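Regulatory protein (PDB 4UA1) probably represses the mercury resistance operon as a DNA-bound dimer and turns into a transcriptional activator when it binds a mercury(II) ion. Local coordinates at residues Leu58-Leu68 with Met82-Ile93. Numbering follows the deposited sequence.
Sequences LGFTLNEIDKL and MYDFTILKIEDI
In this MerR-family regulator the long helix 78-112 packs against the N-terminal DNA-binding domain, and Lys89 on that helix grips the turn leading into helix 62-74. The Lys89 chain leaves with CG opposite the backbone N (chi1 -175°), then bends at chi2 and chi3 across one face of the Phe60 ring, with CE 3.8 Å from the ring centroid in a CH-pi contact. NZ rises above the same face, in a loose, off-centre cation-pi position, and donates to Gly59 O at 3.0 Å, from above the carbonyl plane. It also forms salt bridges with Glu64 OE1, on its syn lone pair (2.6 Å), and with Asp92 OD2 (2.9 Å), and would offset the repulsion between these carboxylates. Glu64 OE1 also accepts from Thr61 N, while Thr61 OG1 accepts from Glu64 N at 3.0 Å, so the capping box holds the carboxylate that Lys89 meets. Further along, Leu68 lays CA over a face of Phe85 and sets CD1 3.7 Å from Met82 CE. Met82 also packs on Cys123 of the second subunit, a mercury ligand. Segments 62-68 and 82-93 run nearly antiparallel, at 159°, joining the last helix of the winged-helix domain to the long dimerisation helix, as in MerR regulators.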
loop_
_atom_site.group_PDB
_atom_site.type_symbol
_atom_site.label_atom_id
_atom_site.label_comp_id
_atom_site.label_asym_id
_atom_site.label_seq_id
_atom_site.Cartn_x
_atom_site.Cartn_y
_atom_site.Cartn_z
ATOM N N LEU B 58 -7.795 -9.041 3.614
ATOM C CA LEU B 58 -8.906 -8.167 3.969
ATOM C C LEU B 58 -8.420 -6.828 4.501
ATOM O O LEU B 58 -9.232 -6.013 4.942
ATOM C CB LEU B 58 -9.803 -8.832 5.012
ATOM C CG LEU B 58 -10.586 -10.043 4.503
ATOM C CD1 LEU B 58 -11.336 -10.712 5.624
ATOM C CD2 LEU B 58 -11.526 -9.654 3.393
ATOM N N GLY B 59 -7.107 -6.611 4.503
ATOM C CA GLY B 59 -6.576 -5.317 4.867
ATOM C C GLY B 59 -6.173 -5.123 6.308
ATOM O O GLY B 59 -5.886 -3.998 6.711
ATOM N N PHE B 60 -6.184 -6.186 7.110
ATOM C CA PHE B 60 -5.580 -6.109 8.446
ATOM C C PHE B 60 -4.058 -6.166 8.304
ATOM O O PHE B 60 -3.541 -7.042 7.608
ATOM C CB PHE B 60 -6.004 -7.264 9.348
ATOM C CG PHE B 60 -7.449 -7.307 9.715
ATOM C CD1 PHE B 60 -7.851 -6.985 10.996
ATOM C CD2 PHE B 60 -8.391 -7.788 8.828
ATOM C CE1 PHE B 60 -9.190 -7.095 11.367
ATOM C CE2 PHE B 60 -9.714 -7.884 9.183
ATOM C CZ PHE B 60 -10.111 -7.550 10.460
ATOM N N THR B 61 -3.344 -5.278 8.989
ATOM C CA THR B 61 -1.874 -5.327 9.030
ATOM C C THR B 61 -1.454 -6.442 9.939
ATOM O O THR B 61 -2.269 -6.909 10.740
ATOM C CB THR B 61 -1.248 -4.068 9.588
ATOM O OG1 THR B 61 -1.497 -4.052 11.003
ATOM C CG2 THR B 61 -1.817 -2.820 8.927
ATOM N N LEU B 62 -0.199 -6.875 9.821
ATOM C CA LEU B 62 0.322 -7.920 10.695
ATOM C C LEU B 62 0.184 -7.528 12.173
ATOM O O LEU B 62 -0.165 -8.335 13.026
ATOM C CB LEU B 62 1.789 -8.209 10.390
ATOM C CG LEU B 62 2.100 -9.360 9.437
ATOM C CD1 LEU B 62 3.615 -9.506 9.313
ATOM C CD2 LEU B 62 1.432 -10.701 9.827
ATOM N N ASN B 63 0.435 -6.262 12.457
ATOM C CA ASN B 63 0.326 -5.746 13.801
ATOM C C ASN B 63 -1.068 -5.865 14.375
ATOM O O ASN B 63 -1.252 -6.377 15.485
ATOM C CB ASN B 63 0.763 -4.293 13.809
ATOM C CG ASN B 63 1.054 -3.803 15.181
ATOM O OD1 ASN B 63 0.339 -2.950 15.705
ATOM N ND2 ASN B 63 2.096 -4.352 15.796
ATOM N N GLU B 64 -2.050 -5.408 13.602
ATOM C CA GLU B 64 -3.454 -5.568 13.955
ATOM C C GLU B 64 -3.806 -7.032 14.190
ATOM O O GLU B 64 -4.528 -7.383 15.129
ATOM C CB GLU B 64 -4.339 -4.983 12.866
ATOM C CG GLU B 64 -4.099 -3.510 12.704
ATOM C CD GLU B 64 -4.990 -2.835 11.680
ATOM O OE1 GLU B 64 -5.377 -3.476 10.671
ATOM O OE2 GLU B 64 -5.256 -1.633 11.896
ATOM N N ILE B 65 -3.292 -7.892 13.328
ATOM C CA ILE B 65 -3.572 -9.311 13.436
ATOM C C ILE B 65 -2.990 -9.877 14.726
ATOM O O ILE B 65 -3.606 -10.721 15.380
ATOM C CB ILE B 65 -3.031 -10.037 12.202
ATOM C CG1 ILE B 65 -3.907 -9.679 10.979
ATOM C CG2 ILE B 65 -2.966 -11.526 12.437
ATOM C CD1 ILE B 65 -3.412 -10.224 9.677
ATOM N N ASP B 66 -1.827 -9.363 15.110
ATOM C CA ASP B 66 -1.152 -9.709 16.362
ATOM C C ASP B 66 -2.036 -9.390 17.575
ATOM O O ASP B 66 -2.252 -10.240 18.477
ATOM C CB ASP B 66 0.160 -8.930 16.459
ATOM C CG ASP B 66 1.103 -9.474 17.505
ATOM O OD1 ASP B 66 0.644 -10.048 18.508
ATOM O OD2 ASP B 66 2.323 -9.285 17.334
ATOM N N LYS B 67 -2.509 -8.143 17.610
ATOM C CA LYS B 67 -3.370 -7.707 18.697
ATOM C C LYS B 67 -4.632 -8.568 18.750
ATOM O O LYS B 67 -4.914 -9.227 19.768
ATOM C CB LYS B 67 -3.719 -6.226 18.529
ATOM N N LEU B 68 -5.340 -8.600 17.624
ATOM C CA LEU B 68 -6.597 -9.318 17.486
ATOM C C LEU B 68 -6.456 -10.734 18.000
ATOM O O LEU B 68 -7.274 -11.189 18.792
ATOM C CB LEU B 68 -7.045 -9.318 16.018
ATOM C CG LEU B 68 -8.255 -10.120 15.516
ATOM C CD1 LEU B 68 -8.776 -9.572 14.180
ATOM C CD2 LEU B 68 -7.924 -11.604 15.334
ATOM N N MET B 82 -14.290 -10.762 17.735
ATOM C CA MET B 82 -14.027 -10.797 16.322
ATOM C C MET B 82 -14.989 -9.882 15.553
ATOM O O MET B 82 -14.590 -9.192 14.610
ATOM C CB MET B 82 -14.109 -12.230 15.825
ATOM C CG MET B 82 -13.473 -12.368 14.477
ATOM S SD MET B 82 -11.777 -11.804 14.493
ATOM C CE MET B 82 -11.563 -11.530 12.741
ATOM N N TYR B 83 -16.240 -9.854 16.001
ATOM C CA TYR B 83 -17.260 -8.976 15.448
ATOM C C TYR B 83 -16.843 -7.512 15.520
ATOM O O TYR B 83 -16.906 -6.758 14.515
ATOM C CB TYR B 83 -18.569 -9.229 16.194
ATOM C CG TYR B 83 -19.766 -8.399 15.781
ATOM C CD1 TYR B 83 -20.467 -8.679 14.613
ATOM C CD2 TYR B 83 -20.258 -7.394 16.619
ATOM C CE1 TYR B 83 -21.583 -7.937 14.263
ATOM C CE2 TYR B 83 -21.375 -6.655 16.280
ATOM C CZ TYR B 83 -22.044 -6.933 15.107
ATOM O OH TYR B 83 -23.172 -6.203 14.772
ATOM N N ASP B 84 -16.442 -7.118 16.726
ATOM C CA ASP B 84 -15.919 -5.772 16.990
ATOM C C ASP B 84 -14.727 -5.384 16.120
ATOM O O ASP B 84 -14.709 -4.294 15.545
ATOM C CB ASP B 84 -15.529 -5.647 18.451
ATOM C CG ASP B 84 -16.717 -5.582 19.330
ATOM O OD1 ASP B 84 -17.794 -5.268 18.792
ATOM O OD2 ASP B 84 -16.589 -5.809 20.543
ATOM N N PHE B 85 -13.724 -6.261 16.059
ATOM C CA PHE B 85 -12.548 -5.988 15.246
ATOM C C PHE B 85 -12.924 -5.865 13.767
ATOM O O PHE B 85 -12.373 -5.028 13.068
ATOM C CB PHE B 85 -11.478 -7.063 15.426
ATOM C CG PHE B 85 -10.726 -6.979 16.740
ATOM C CD1 PHE B 85 -10.029 -5.828 17.084
ATOM C CD2 PHE B 85 -10.709 -8.066 17.620
ATOM C CE1 PHE B 85 -9.330 -5.744 18.285
ATOM C CE2 PHE B 85 -10.017 -8.000 18.818
ATOM C CZ PHE B 85 -9.322 -6.838 19.156
ATOM N N THR B 86 -13.865 -6.680 13.304
ATOM C CA THR B 86 -14.316 -6.618 11.922
ATOM C C THR B 86 -14.957 -5.254 11.627
ATOM O O THR B 86 -14.684 -4.659 10.579
ATOM C CB THR B 86 -15.354 -7.735 11.611
ATOM O OG1 THR B 86 -14.776 -9.015 11.871
ATOM C CG2 THR B 86 -15.844 -7.668 10.171
ATOM N N ILE B 87 -15.795 -4.760 12.549
ATOM C CA ILE B 87 -16.354 -3.395 12.418
ATOM C C ILE B 87 -15.258 -2.313 12.393
ATOM O O ILE B 87 -15.287 -1.361 11.564
ATOM C CB ILE B 87 -17.336 -3.086 13.555
ATOM C CG1 ILE B 87 -18.671 -3.809 13.322
ATOM C CG2 ILE B 87 -17.604 -1.599 13.649
ATOM C CD1 ILE B 87 -19.548 -3.854 14.567
ATOM N N LEU B 88 -14.283 -2.442 13.287
ATOM C CA LEU B 88 -13.202 -1.473 13.281
ATOM C C LEU B 88 -12.488 -1.542 11.938
ATOM O O LEU B 88 -11.971 -0.541 11.458
ATOM C CB LEU B 88 -12.233 -1.687 14.444
ATOM C CG LEU B 88 -12.772 -1.282 15.815
ATOM C CD1 LEU B 88 -11.760 -1.662 16.897
ATOM C CD2 LEU B 88 -13.090 0.190 15.852
ATOM N N LYS B 89 -12.444 -2.728 11.345
ATOM C CA LYS B 89 -11.799 -2.877 10.058
ATOM C C LYS B 89 -12.618 -2.196 8.954
ATOM O O LYS B 89 -12.047 -1.504 8.105
ATOM C CB LYS B 89 -11.555 -4.346 9.726
ATOM C CG LYS B 89 -10.759 -4.560 8.420
ATOM C CD LYS B 89 -9.595 -3.555 8.213
ATOM C CE LYS B 89 -8.516 -3.688 9.275
ATOM N NZ LYS B 89 -7.319 -2.786 9.075
ATOM N N ILE B 90 -13.937 -2.387 8.972
ATOM C CA ILE B 90 -14.795 -1.715 8.012
ATOM C C ILE B 90 -14.512 -0.211 8.042
ATOM O O ILE B 90 -14.325 0.420 6.996
ATOM C CB ILE B 90 -16.296 -2.008 8.280
ATOM C CG1 ILE B 90 -16.597 -3.503 8.039
ATOM C CG2 ILE B 90 -17.224 -1.099 7.435
ATOM C CD1 ILE B 90 -17.990 -3.965 8.543
ATOM N N GLU B 91 -14.435 0.335 9.255
ATOM C CA GLU B 91 -14.204 1.763 9.445
ATOM C C GLU B 91 -12.800 2.188 8.978
ATOM O O GLU B 91 -12.614 3.276 8.391
ATOM C CB GLU B 91 -14.467 2.113 10.909
ATOM C CG GLU B 91 -15.974 2.035 11.230
ATOM C CD GLU B 91 -16.333 2.107 12.725
ATOM O OE1 GLU B 91 -15.436 2.376 13.559
ATOM O OE2 GLU B 91 -17.532 1.894 13.057
ATOM N N ASP B 92 -11.821 1.302 9.163
ATOM C CA ASP B 92 -10.465 1.576 8.678
ATOM C C ASP B 92 -10.424 1.637 7.137
ATOM O O ASP B 92 -9.864 2.566 6.539
ATOM C CB ASP B 92 -9.487 0.509 9.193
ATOM C CG ASP B 92 -8.032 0.853 8.901
ATOM O OD1 ASP B 92 -7.610 1.972 9.262
ATOM O OD2 ASP B 92 -7.308 0.018 8.312
ATOM N N ILE B 93 -11.037 0.651 6.501
ATOM C CA ILE B 93 -11.110 0.616 5.054
ATOM C C ILE B 93 -11.807 1.865 4.548
ATOM O O ILE B 93 -11.435 2.409 3.503
ATOM C CB ILE B 93 -11.855 -0.632 4.534
ATOM C CG1 ILE B 93 -11.209 -1.921 5.063
ATOM C CG2 ILE B 93 -11.889 -0.626 3.007
ATOM C CD1 ILE B 93 -9.790 -2.089 4.666
#